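Local coordinates for cytochrome C (Marichromatium purpuratum 984, PDB 5LO9), which probably oxidises thiosulfate to tetrathionate, and may run the reaction backwards, passing electrons through a row of bound c-type hemes, at residues A41-E44 / P45-A49; F497-G501 / E502-V506; D507-V510 / L511-V515. All coordinates share one frame; numbering follows the deposited sequence.

Contact 1: A41-E44 / P45-A49. With HEC (heme c), chain C.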
ATOM      1  N   ALA A  41      12.721 -18.778  45.445  1.00 52.31           N
ATOM      2  CA  ALA A  41      11.334 -18.480  45.810  1.00 55.39           C
ATOM      3  C   ALA A  41      10.439 -18.341  44.580  1.00 52.66           C
ATOM      4  O   ALA A  41      10.652 -17.465  43.732  1.00 52.30           O
ATOM      5  CB  ALA A  41      11.290 -17.194  46.627  1.00 57.53           C
ATOM      6  N   GLY A  42       9.408 -19.178  44.507  1.00 53.08           N
ATOM      7  CA  GLY A  42       8.473 -19.145  43.413  1.00 50.69           C
ATOM      8  C   GLY A  42       8.851 -19.949  42.197  1.00 50.00           C
ATOM      9  O   GLY A  42       8.050 -20.009  41.248  1.00 47.33           O
ATOM     10  N   LEU A  43      10.038 -20.553  42.169  1.00 49.63           N
ATOM     11  CA  LEU A  43      10.400 -21.376  41.027  1.00 47.72           C
ATOM     12  C   LEU A  43       9.525 -22.621  41.002  1.00 38.04           C
ATOM     13  O   LEU A  43       9.081 -23.108  42.038  1.00 44.97           O
ATOM     14  CB  LEU A  43      11.887 -21.747  41.071  1.00 51.59           C
ATOM     15  CG  LEU A  43      12.836 -20.768  40.369  1.00 47.54           C
ATOM     16  CD1 LEU A  43      12.743 -19.363  40.948  1.00 45.04           C
ATOM     17  CD2 LEU A  43      14.255 -21.270  40.469  1.00 53.40           C
ATOM     18  N   GLU A  44       9.299 -23.150  39.811  1.00 38.95           N
ATOM     19  CA  GLU A  44       8.430 -24.306  39.681  1.00 41.12           C
ATOM     20  C   GLU A  44       9.021 -25.482  40.459  1.00 47.28           C
ATOM     21  O   GLU A  44      10.208 -25.798  40.288  1.00 55.06           O
ATOM     22  CB  GLU A  44       8.271 -24.658  38.209  1.00 44.03           C
ATOM     23  CG  GLU A  44       7.297 -23.788  37.451  1.00 53.38           C
ATOM     24  CD  GLU A  44       5.832 -24.184  37.586  1.00 61.46           C
ATOM     25  OE1 GLU A  44       5.497 -25.173  38.295  1.00 67.59           O
ATOM     26  OE2 GLU A  44       5.018 -23.476  36.956  1.00 61.54           O
ATOM     27  N   PRO A  45       8.254 -26.136  41.331  1.00 49.45           N
ATOM     28  CA  PRO A  45       8.823 -27.254  42.115  1.00 58.22           C
ATOM     29  C   PRO A  45       9.485 -28.337  41.284  1.00 43.07           C
ATOM     30  O   PRO A  45      10.549 -28.830  41.684  1.00 47.71           O
ATOM     31  CB  PRO A  45       7.606 -27.806  42.879  1.00 44.70           C
ATOM     32  CG  PRO A  45       6.727 -26.658  42.998  1.00 47.55           C
ATOM     33  CD  PRO A  45       6.862 -25.891  41.701  1.00 52.04           C
ATOM     34  N   ALA A  46       8.918 -28.704  40.135  1.00 32.51           N
ATOM     35  CA  ALA A  46       9.584 -29.707  39.310  1.00 32.65           C
ATOM     36  C   ALA A  46      10.950 -29.235  38.856  1.00 38.49           C
ATOM     37  O   ALA A  46      11.859 -30.061  38.675  1.00 38.06           O
ATOM     38  CB  ALA A  46       8.787 -30.049  38.066  1.00 26.92           C
ATOM     39  N   TYR A  47      11.095 -27.927  38.604  1.00 37.87           N
ATOM     40  CA  TYR A  47      12.375 -27.416  38.136  1.00 39.93           C
ATOM     41  C   TYR A  47      13.403 -27.507  39.249  1.00 40.39           C
ATOM     42  O   TYR A  47      14.511 -28.020  39.040  1.00 38.53           O
ATOM     43  CB  TYR A  47      12.238 -25.986  37.630  1.00 31.72           C
ATOM     44  CG  TYR A  47      13.572 -25.388  37.255  1.00 29.87           C
ATOM     45  CD1 TYR A  47      14.174 -25.666  36.025  1.00 39.16           C
ATOM     46  CD2 TYR A  47      14.256 -24.567  38.150  1.00 31.26           C
ATOM     47  CE1 TYR A  47      15.440 -25.116  35.686  1.00 33.88           C
ATOM     48  CE2 TYR A  47      15.495 -24.052  37.836  1.00 39.61           C
ATOM     49  CZ  TYR A  47      16.085 -24.335  36.620  1.00 37.00           C
ATOM     50  OH  TYR A  47      17.319 -23.798  36.384  1.00 40.17           O
ATOM     51  N   LEU A  48      13.032 -27.067  40.456  1.00 35.65           N
ATOM     52  CA  LEU A  48      13.959 -27.141  41.579  1.00 36.95           C
ATOM     53  C   LEU A  48      14.436 -28.576  41.778  1.00 40.77           C
ATOM     54  O   LEU A  48      15.635 -28.851  41.883  1.00 35.76           O
ATOM     55  CB  LEU A  48      13.284 -26.617  42.839  1.00 40.64           C
ATOM     56  CG  LEU A  48      12.922 -25.139  42.877  1.00 47.13           C
ATOM     57  CD1 LEU A  48      11.982 -24.825  44.097  1.00 43.07           C
ATOM     58  CD2 LEU A  48      14.217 -24.283  42.871  1.00 47.49           C
ATOM     59  N   ALA A  49      13.502 -29.512  41.794  1.00 39.63           N
ATOM     60  CA  ALA A  49      13.877 -30.896  41.990  1.00 36.32           C
ATOM     61  C   ALA A  49      14.774 -31.398  40.869  1.00 41.02           C
ATOM     62  O   ALA A  49      15.705 -32.171  41.115  1.00 47.73           O
ATOM     63  CB  ALA A  49      12.627 -31.735  42.082  1.00 28.88           C
TER
HETATM   64 FE   HEC C1001      21.611 -24.044  47.167  1.00 56.58          FE
HETATM   65  CHA HEC C1001      21.966 -23.355  43.764  1.00 36.11           C
HETATM   66  CHB HEC C1001      18.555 -25.696  46.519  1.00 41.77           C
HETATM   67  CHC HEC C1001      21.436 -25.051  50.527  1.00 46.95           C
HETATM   68  CHD HEC C1001      24.524 -22.189  47.872  1.00 44.06           C
HETATM   69  NA  HEC C1001      20.457 -24.455  45.466  1.00 43.57           N
HETATM   70  C1A HEC C1001      20.768 -24.091  44.204  1.00 42.49           C
HETATM   71  C2A HEC C1001      19.762 -24.538  43.197  1.00 42.36           C
HETATM   72  C3A HEC C1001      18.776 -25.231  44.024  1.00 36.47           C
HETATM   73  C4A HEC C1001      19.294 -25.111  45.405  1.00 38.03           C
HETATM   74  CMA HEC C1001      17.537 -25.885  43.526  1.00 43.78           C
HETATM   75  CAA HEC C1001      19.719 -24.345  41.693  1.00 36.13           C
HETATM   76  CBA HEC C1001      18.896 -23.094  41.452  1.00 39.73           C
HETATM   77  CGA HEC C1001      18.447 -22.851  40.025  1.00 36.79           C
HETATM   78  O1A HEC C1001      17.976 -21.719  39.760  1.00 35.39           O
HETATM   79  O2A HEC C1001      18.535 -23.743  39.154  1.00 39.82           O
HETATM   80  NB  HEC C1001      20.249 -25.143  48.301  1.00 45.64           N
HETATM   81  C1B HEC C1001      19.111 -25.692  47.866  1.00 43.68           C
HETATM   82  C2B HEC C1001      18.382 -26.404  48.923  1.00 39.02           C
HETATM   83  C3B HEC C1001      19.223 -26.224  50.110  1.00 43.56           C
HETATM   84  C4B HEC C1001      20.360 -25.437  49.609  1.00 43.41           C
HETATM   85  CMB HEC C1001      17.077 -27.101  48.784  1.00 46.08           C
HETATM   86  CAB HEC C1001      18.991 -26.761  51.485  1.00 53.47           C
HETATM   87  CBB HEC C1001      18.887 -28.276  51.391  1.00 44.94           C
HETATM   88  NC  HEC C1001      22.760 -23.677  48.869  1.00 45.60           N
HETATM   89  C1C HEC C1001      22.543 -24.176  50.092  1.00 45.63           C
HETATM   90  C2C HEC C1001      23.541 -23.712  51.076  1.00 45.00           C
HETATM   91  C3C HEC C1001      24.435 -22.858  50.304  1.00 47.80           C
HETATM   92  C4C HEC C1001      23.848 -22.906  48.952  1.00 47.61           C
HETATM   93  CMC HEC C1001      23.582 -24.050  52.522  1.00 45.27           C
HETATM   94  CAC HEC C1001      25.654 -22.094  50.732  1.00 47.77           C
HETATM   95  CBC HEC C1001      26.623 -22.972  51.452  1.00 48.70           C
HETATM   96  ND  HEC C1001      22.995 -22.980  46.032  1.00 43.27           N
HETATM   97  C1D HEC C1001      24.067 -22.330  46.494  1.00 45.25           C
HETATM   98  C2D HEC C1001      24.841 -21.671  45.434  1.00 45.86           C
HETATM   99  C3D HEC C1001      24.111 -21.995  44.220  1.00 39.17           C
HETATM  100  C4D HEC C1001      22.980 -22.832  44.702  1.00 39.15           C
HETATM  101  CMD HEC C1001      26.093 -20.869  45.570  1.00 49.29           C
HETATM  102  CAD HEC C1001      24.524 -21.617  42.829  1.00 43.12           C
HETATM  103  CBD HEC C1001      25.122 -22.909  42.270  1.00 39.09           C
HETATM  104  CGD HEC C1001      25.634 -22.734  40.871  1.00 43.27           C
HETATM  105  O1D HEC C1001      25.637 -23.719  40.077  1.00 52.05           O
HETATM  106  O2D HEC C1001      26.061 -21.600  40.594  1.00 40.57           O

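Contact 2: F497-G501 / E502-V506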
ATOM      1  N   PHE A 497      -2.910 -32.284  -0.306  1.00 52.23           N
ATOM      2  CA  PHE A 497      -2.217 -31.813   0.884  1.00 48.19           C
ATOM      3  C   PHE A 497      -3.139 -31.169   1.891  1.00 41.47           C
ATOM      4  O   PHE A 497      -2.654 -30.468   2.771  1.00 48.12           O
ATOM      5  CB  PHE A 497      -1.134 -30.802   0.520  1.00 51.42           C
ATOM      6  CG  PHE A 497      -0.143 -31.310  -0.502  1.00 55.72           C
ATOM      7  CD1 PHE A 497       0.834 -32.225  -0.147  1.00 59.77           C
ATOM      8  CD2 PHE A 497      -0.175 -30.863  -1.801  1.00 56.39           C
ATOM      9  CE1 PHE A 497       1.727 -32.699  -1.078  1.00 60.03           C
ATOM     10  CE2 PHE A 497       0.713 -31.336  -2.729  1.00 47.40           C
ATOM     11  CZ  PHE A 497       1.663 -32.247  -2.371  1.00 51.08           C
ATOM     12  N   ASP A 498      -4.448 -31.347   1.750  1.00 53.30           N
ATOM     13  CA  ASP A 498      -5.465 -30.744   2.618  1.00 50.63           C
ATOM     14  C   ASP A 498      -6.265 -31.926   3.163  1.00 50.77           C
ATOM     15  O   ASP A 498      -6.929 -32.645   2.404  1.00 59.46           O
ATOM     16  CB  ASP A 498      -6.341 -29.726   1.838  1.00 46.20           C
ATOM     17  CG  ASP A 498      -7.150 -28.807   2.755  1.00 49.27           C
ATOM     18  OD1 ASP A 498      -7.388 -27.575   2.452  1.00 35.79           O
ATOM     19  OD2 ASP A 498      -7.544 -29.356   3.808  1.00 47.68           O
ATOM     20  N   LEU A 499      -6.201 -32.139   4.468  1.00 52.19           N
ATOM     21  CA  LEU A 499      -6.861 -33.293   5.061  1.00 44.48           C
ATOM     22  C   LEU A 499      -8.272 -32.990   5.516  1.00 45.62           C
ATOM     23  O   LEU A 499      -8.922 -33.875   6.073  1.00 50.36           O
ATOM     24  CB  LEU A 499      -6.067 -33.841   6.251  1.00 49.33           C
ATOM     25  CG  LEU A 499      -4.579 -34.101   6.042  1.00 48.11           C
ATOM     26  CD1 LEU A 499      -3.947 -34.750   7.295  1.00 48.06           C
ATOM     27  CD2 LEU A 499      -4.351 -34.920   4.826  1.00 40.07           C
ATOM     28  N   TYR A 500      -8.754 -31.770   5.304  1.00 55.19           N
ATOM     29  CA  TYR A 500     -10.134 -31.446   5.634  1.00 47.47           C
ATOM     30  C   TYR A 500     -11.054 -32.382   4.867  1.00 51.10           C
ATOM     31  O   TYR A 500     -10.909 -32.555   3.651  1.00 57.38           O
ATOM     32  CB  TYR A 500     -10.423 -29.978   5.293  1.00 40.73           C
ATOM     33  CG  TYR A 500     -11.784 -29.477   5.710  1.00 44.52           C
ATOM     34  CD1 TYR A 500     -11.938 -28.740   6.883  1.00 49.98           C
ATOM     35  CD2 TYR A 500     -12.925 -29.758   4.958  1.00 41.96           C
ATOM     36  CE1 TYR A 500     -13.208 -28.260   7.289  1.00 49.78           C
ATOM     37  CE2 TYR A 500     -14.197 -29.273   5.346  1.00 42.19           C
ATOM     38  CZ  TYR A 500     -14.332 -28.529   6.512  1.00 45.82           C
ATOM     39  OH  TYR A 500     -15.574 -28.066   6.920  1.00 37.85           O
ATOM     40  N   GLY A 501     -11.972 -33.024   5.591  1.00 53.97           N
ATOM     41  CA  GLY A 501     -12.904 -33.952   5.003  1.00 55.63           C
ATOM     42  C   GLY A 501     -12.460 -35.401   4.983  1.00 51.04           C
ATOM     43  O   GLY A 501     -13.317 -36.293   4.893  1.00 56.52           O
ATOM     44  N   GLU A 502     -11.147 -35.657   5.012  1.00 48.66           N
ATOM     45  CA  GLU A 502     -10.639 -37.026   5.054  1.00 57.84           C
ATOM     46  C   GLU A 502     -11.044 -37.705   6.372  1.00 58.18           C
ATOM     47  O   GLU A 502     -11.208 -37.043   7.412  1.00 48.58           O
ATOM     48  CB  GLU A 502      -9.112 -37.057   4.929  1.00 60.96           C
ATOM     49  CG  GLU A 502      -8.536 -36.406   3.680  1.00 69.20           C
ATOM     50  CD  GLU A 502      -8.910 -37.115   2.395  1.00 78.16           C
ATOM     51  OE1 GLU A 502      -9.263 -38.320   2.447  1.00 80.66           O
ATOM     52  OE2 GLU A 502      -8.870 -36.441   1.334  1.00 86.10           O
ATOM     53  N   PRO A 503     -11.219 -39.180   6.360  1.00 56.53           N
ATOM     54  CA  PRO A 503     -11.706 -39.896   7.553  1.00 60.67           C
ATOM     55  C   PRO A 503     -10.579 -40.287   8.505  1.00 59.29           C
ATOM     56  O   PRO A 503     -10.309 -41.466   8.725  1.00 57.14           O
ATOM     57  CB  PRO A 503     -12.391 -41.118   6.934  1.00 43.48           C
ATOM     58  CG  PRO A 503     -11.617 -41.396   5.762  1.00 42.26           C
ATOM     59  CD  PRO A 503     -11.053 -40.103   5.228  1.00 48.82           C
ATOM     60  N   LEU A 504      -9.913 -39.272   9.074  1.00 62.84           N
ATOM     61  CA  LEU A 504      -8.714 -39.463   9.890  1.00 57.96           C
ATOM     62  C   LEU A 504      -8.889 -39.007  11.323  1.00 49.21           C
ATOM     63  O   LEU A 504      -7.886 -38.900  12.041  1.00 48.94           O
ATOM     64  CB  LEU A 504      -7.530 -38.708   9.298  1.00 54.64           C
ATOM     65  CG  LEU A 504      -7.238 -39.000   7.831  1.00 61.65           C
ATOM     66  CD1 LEU A 504      -6.266 -37.983   7.237  1.00 58.12           C
ATOM     67  CD2 LEU A 504      -6.662 -40.378   7.749  1.00 56.68           C
ATOM     68  N   GLY A 505     -10.126 -38.778  11.765  1.00 50.45           N
ATOM     69  CA  GLY A 505     -10.400 -38.307  13.107  1.00 52.88           C
ATOM     70  C   GLY A 505     -10.540 -39.453  14.090  1.00 64.87           C
ATOM     71  O   GLY A 505     -10.100 -40.583  13.848  1.00 66.09           O
ATOM     72  N   VAL A 506     -11.168 -39.141  15.229  1.00 69.58           N
ATOM     73  CA  VAL A 506     -11.426 -40.149  16.254  1.00 71.33           C
ATOM     74  C   VAL A 506     -12.352 -41.219  15.700  1.00 69.23           C
ATOM     75  O   VAL A 506     -13.439 -40.913  15.189  1.00 61.14           O
ATOM     76  CB  VAL A 506     -12.023 -39.505  17.511  1.00 56.23           C
ATOM     77  CG1 VAL A 506     -12.474 -40.594  18.503  1.00 56.35           C
ATOM     78  CG2 VAL A 506     -11.014 -38.577  18.127  1.00 57.79           C
TER

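Contact 3: D507-V510 / L511-V515. With EDO (1,2-ethanediol), chain Y.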
ATOM      1  N   ASP A 507     -11.918 -42.484  15.801  1.00 67.02           N
ATOM      2  CA  ASP A 507     -12.676 -43.637  15.292  1.00 67.44           C
ATOM      3  C   ASP A 507     -13.048 -43.432  13.821  1.00 72.62           C
ATOM      4  O   ASP A 507     -14.107 -43.867  13.338  1.00 59.41           O
ATOM      5  CB  ASP A 507     -13.898 -43.918  16.176  1.00 70.35           C
ATOM      6  CG  ASP A 507     -13.487 -44.460  17.561  1.00 75.96           C
ATOM      7  OD1 ASP A 507     -12.689 -45.432  17.578  1.00 86.62           O
ATOM      8  OD2 ASP A 507     -13.911 -43.916  18.621  1.00 69.25           O
ATOM      9  N   GLY A 508     -12.125 -42.778  13.106  1.00 70.15           N
ATOM     10  CA  GLY A 508     -12.228 -42.524  11.684  1.00 58.64           C
ATOM     11  C   GLY A 508     -13.311 -41.571  11.253  1.00 56.08           C
ATOM     12  O   GLY A 508     -13.661 -41.571  10.071  1.00 58.06           O
ATOM     13  N   ALA A 509     -13.817 -40.722  12.152  1.00 54.03           N
ATOM     14  CA  ALA A 509     -14.728 -39.657  11.733  1.00 63.48           C
ATOM     15  C   ALA A 509     -14.020 -38.701  10.787  1.00 55.65           C
ATOM     16  O   ALA A 509     -12.797 -38.513  10.855  1.00 57.06           O
ATOM     17  CB  ALA A 509     -15.250 -38.845  12.922  1.00 53.76           C
ATOM     18  N   VAL A 510     -14.801 -38.069   9.908  1.00 47.08           N
ATOM     19  CA  VAL A 510     -14.195 -37.129   8.978  1.00 56.03           C
ATOM     20  C   VAL A 510     -13.664 -35.928   9.738  1.00 53.32           C
ATOM     21  O   VAL A 510     -14.270 -35.455  10.716  1.00 43.91           O
ATOM     22  CB  VAL A 510     -15.164 -36.698   7.867  1.00 45.17           C
ATOM     23  CG1 VAL A 510     -15.637 -37.923   7.157  1.00 55.57           C
ATOM     24  CG2 VAL A 510     -16.312 -35.878   8.434  1.00 44.68           C
ATOM     25  N   LEU A 511     -12.490 -35.473   9.311  1.00 51.46           N
ATOM     26  CA  LEU A 511     -11.927 -34.237   9.811  1.00 48.52           C
ATOM     27  C   LEU A 511     -12.711 -33.072   9.246  1.00 47.98           C
ATOM     28  O   LEU A 511     -13.151 -33.089   8.088  1.00 49.25           O
ATOM     29  CB  LEU A 511     -10.455 -34.108   9.397  1.00 46.51           C
ATOM     30  CG  LEU A 511      -9.439 -34.992  10.110  1.00 47.65           C
ATOM     31  CD1 LEU A 511      -8.050 -34.964   9.502  1.00 45.71           C
ATOM     32  CD2 LEU A 511      -9.387 -34.530  11.553  1.00 52.08           C
ATOM     33  N   GLY A 512     -12.870 -32.048  10.061  1.00 50.81           N
ATOM     34  CA  GLY A 512     -13.447 -30.807   9.584  1.00 55.45           C
ATOM     35  C   GLY A 512     -14.763 -30.489  10.243  1.00 46.97           C
ATOM     36  O   GLY A 512     -15.572 -29.762   9.665  1.00 48.35           O
ATOM     37  N   GLN A 513     -14.942 -30.985  11.476  1.00 45.12           N
ATOM     38  CA  GLN A 513     -16.134 -30.752  12.276  1.00 48.31           C
ATOM     39  C   GLN A 513     -15.992 -29.618  13.274  1.00 43.55           C
ATOM     40  O   GLN A 513     -17.014 -29.071  13.713  1.00 47.70           O
ATOM     41  CB  GLN A 513     -16.485 -32.024  13.045  1.00 51.26           C
ATOM     42  CG  GLN A 513     -16.217 -33.258  12.223  1.00 57.66           C
ATOM     43  CD  GLN A 513     -17.321 -34.263  12.297  1.00 60.10           C
ATOM     44  OE1 GLN A 513     -18.322 -34.077  12.999  1.00 56.89           O
ATOM     45  NE2 GLN A 513     -17.159 -35.342  11.545  1.00 55.14           N
ATOM     46  N   GLY A 514     -14.775 -29.230  13.619  1.00 44.84           N
ATOM     47  CA  GLY A 514     -14.583 -28.173  14.601  1.00 54.30           C
ATOM     48  C   GLY A 514     -14.526 -28.693  16.024  1.00 46.14           C
ATOM     49  O   GLY A 514     -14.204 -29.850  16.292  1.00 50.63           O
ATOM     50  N   VAL A 515     -14.821 -27.791  16.954  1.00 53.89           N
ATOM     51  CA  VAL A 515     -14.674 -28.045  18.385  1.00 51.23           C
ATOM     52  C   VAL A 515     -15.939 -27.770  19.230  1.00 53.00           C
ATOM     53  O   VAL A 515     -16.477 -28.679  19.896  1.00 73.94           O
ATOM     54  CB  VAL A 515     -13.499 -27.211  18.868  1.00 59.69           C
ATOM     55  CG1 VAL A 515     -12.202 -27.738  18.235  1.00 51.73           C
ATOM     56  CG2 VAL A 515     -13.689 -25.752  18.460  1.00 50.18           C
TER
HETATM   57  C1  EDO Y1023     -20.464 -31.626  11.360  1.00 61.96           C
HETATM   58  O1  EDO Y1023     -21.274 -32.764  11.658  1.00 73.57           O
HETATM   59  C2  EDO Y1023     -21.260 -30.388  11.753  1.00 66.01           C
HETATM   60  O2  EDO Y1023     -20.489 -29.626  12.684  1.00 66.00           O

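Contact 1: A41-E44 / P45-A49
The phenol ring of Tyr47 meets both Leu43 and a heme c propionate. CD2 of Leu43 approaches the ring obliquely, 4.0 Å from Tyr47 CE2, while propionate oxygen O1A of the heme stands at the ring's edge, in its plane. The other oxygen, O2A, also comes in obliquely and lies within hydrogen-bonding distance of the phenol, 3.0 Å from Tyr47 OH. Arg60 and Gln150 hydrogen-bond to the heme whose propionate meets Tyr47. The setting is the start of helix 45-57 in a cytochrome c unit, with Glu44 in the N-cap position and Pro45 opening the first turn. It illustrates how a helix start can shape a cofactor pocket.

The backbone establishes the turn. Glu44 O receives the amide of Leu48 at 3.1 Å, with an N-H...O angle of 164° and the donor almost in line with the carbonyl bond; Tyr47 N adds a weak bond to the same oxygen. Tyr47 reaches the propionate because chi1 (175°) swings its ring away from the backbone N and past Leu43. Tyr47 also binds a second heme c, and Arg159 and Pro137 touch its side chain. A phenylalanine in its place would probably preserve the apolar touch on Leu43 but, lacking the hydroxyl beside the propionate, leave O2A without this possible donor.

Leu43 and Leu48 add apolar side chains to the pocket, crossing at about a right angle with Leu43 CD2 3.9 Å from Leu48 CD2. Leu48 also touches Ser81 and Tyr84 of helix 74-86. The same Leu48 CD2 reaches the heme itself, 3.7 Å from its methyl carbon CMA.

Contact 2: F497-G501 / E502-V506
Glu502 meets Leu499 first through its backbone: Glu502 N donates to Leu499 O at 3.0 Å, with an N-H...O angle of 146°. The donor sits well above the carbonyl plane, 48° out of it. The side chain follows the same oxygen, with Glu502 CG 3.5 Å from Leu499 O. Its CG is turned beside its own backbone N (chi1 -58°), which lays the first carbons of the chain over the carbonyl before the bend at chi2 takes the carboxylate onward.

Such a bond between residues three apart closes a type II beta turn from Leu499 to Glu502. It lies in the C-terminal loop after helix 485-492, where Gly501 and Glu502 pair by backbone with Leu511. Gly501 occupies its third position with positive phi, where a side chain would run into the carbonyl oxygen of Tyr500. The approach to the turn is set by an Asx turn, in which Tyr500 N gives a bond to Asp498 OD2, while the other carboxylate oxygen, OD1, is bonded to His493. Tyr500 starts away from 502-506; its ring stacks on His493 and its hydroxyl bonds to Gln477.

Pro503 then forms the centre of an inverse gamma turn, with only a weak bond from Leu504 N to Glu502 O. That bend turns Leu504 back toward 497-501, and its CD1 comes 4.0 Å from Leu499 CD1, the two side chains crossing at about a right angle.

Contact 3: D507-V510 / L511-V515
From Ala509 through Val510 to Leu511 the backbone runs extended in a polyproline-II-like conformation, until Gly512 breaks the run with a positive phi. A CB at Gly512 would collide with the carbonyl oxygen of the residue before it. The break brings Gln513 round so that its side chain points back to the carbonyl group of Val510, three residues earlier. The carboxylate of Glu474 receives the backbone N-H groups of Gly512, Gln513 and Gly514, and Gln477 donates to Gly512 O; these outside partners hold the bend in place.

Across this glycine bend, in the C-terminal loop after helix 485-492 and away from the hemes, the bond that matters joins a side chain to the backbone. Gln513 NE2 donates to Val510 O at 3.0 Å, with an N-H...O angle of 153°. The oxygen lies close to the plane of the side-chain amide, whereas the donor is tilted by 20° from the plane of the Val510 carbonyl. Gln513 CG, beside its own backbone N, leads the chain over the same oxygen, 3.3 Å from Val510 O, before a bend at chi2 aims the amide.

Val510 lies at about a right angle to this chain, with its CG2 branch beside the amide nitrogen, and the methyl of Ala509 approaches NE2 more loosely, at 4.2 Å from Ala509 CB. Leu511 starts away from 507-510, and its side chain touches Trp432 and Leu504. On the other end of the amide, Gln513 OE1 receives a weak bond from O1 of a 1,2-ethanediol, probably left from the crystallisation liquor, at 3.5 Å.

The Val510 carbonyl, an acceptor only, supports this sense of the amide, with NE2 toward it and OE1 toward the diol.

Along the chain, contact 1 comes first, within the N-terminal cytochrome c unit, and contacts 2 and 3 follow much later, in the tail beyond helix 485-492. The centre of contact 1 lies about 41 Å from that of contact 2 and 39 Å from that of contact 3, and it sits at the start of helix 45-57, while the other two lie in the loop after helix 485-492. Contacts 2 and 3 are neighbours, with centres about 7 Å apart. The tail doubles back there, and Leu511 pairs through its backbone with Gly501 and Glu502, probably by two hydrogen bonds. Contact 1 thus belongs to the heme pockets, whereas the other two fold the C-terminal tail on itself, away from the heme and thiosulfate sites.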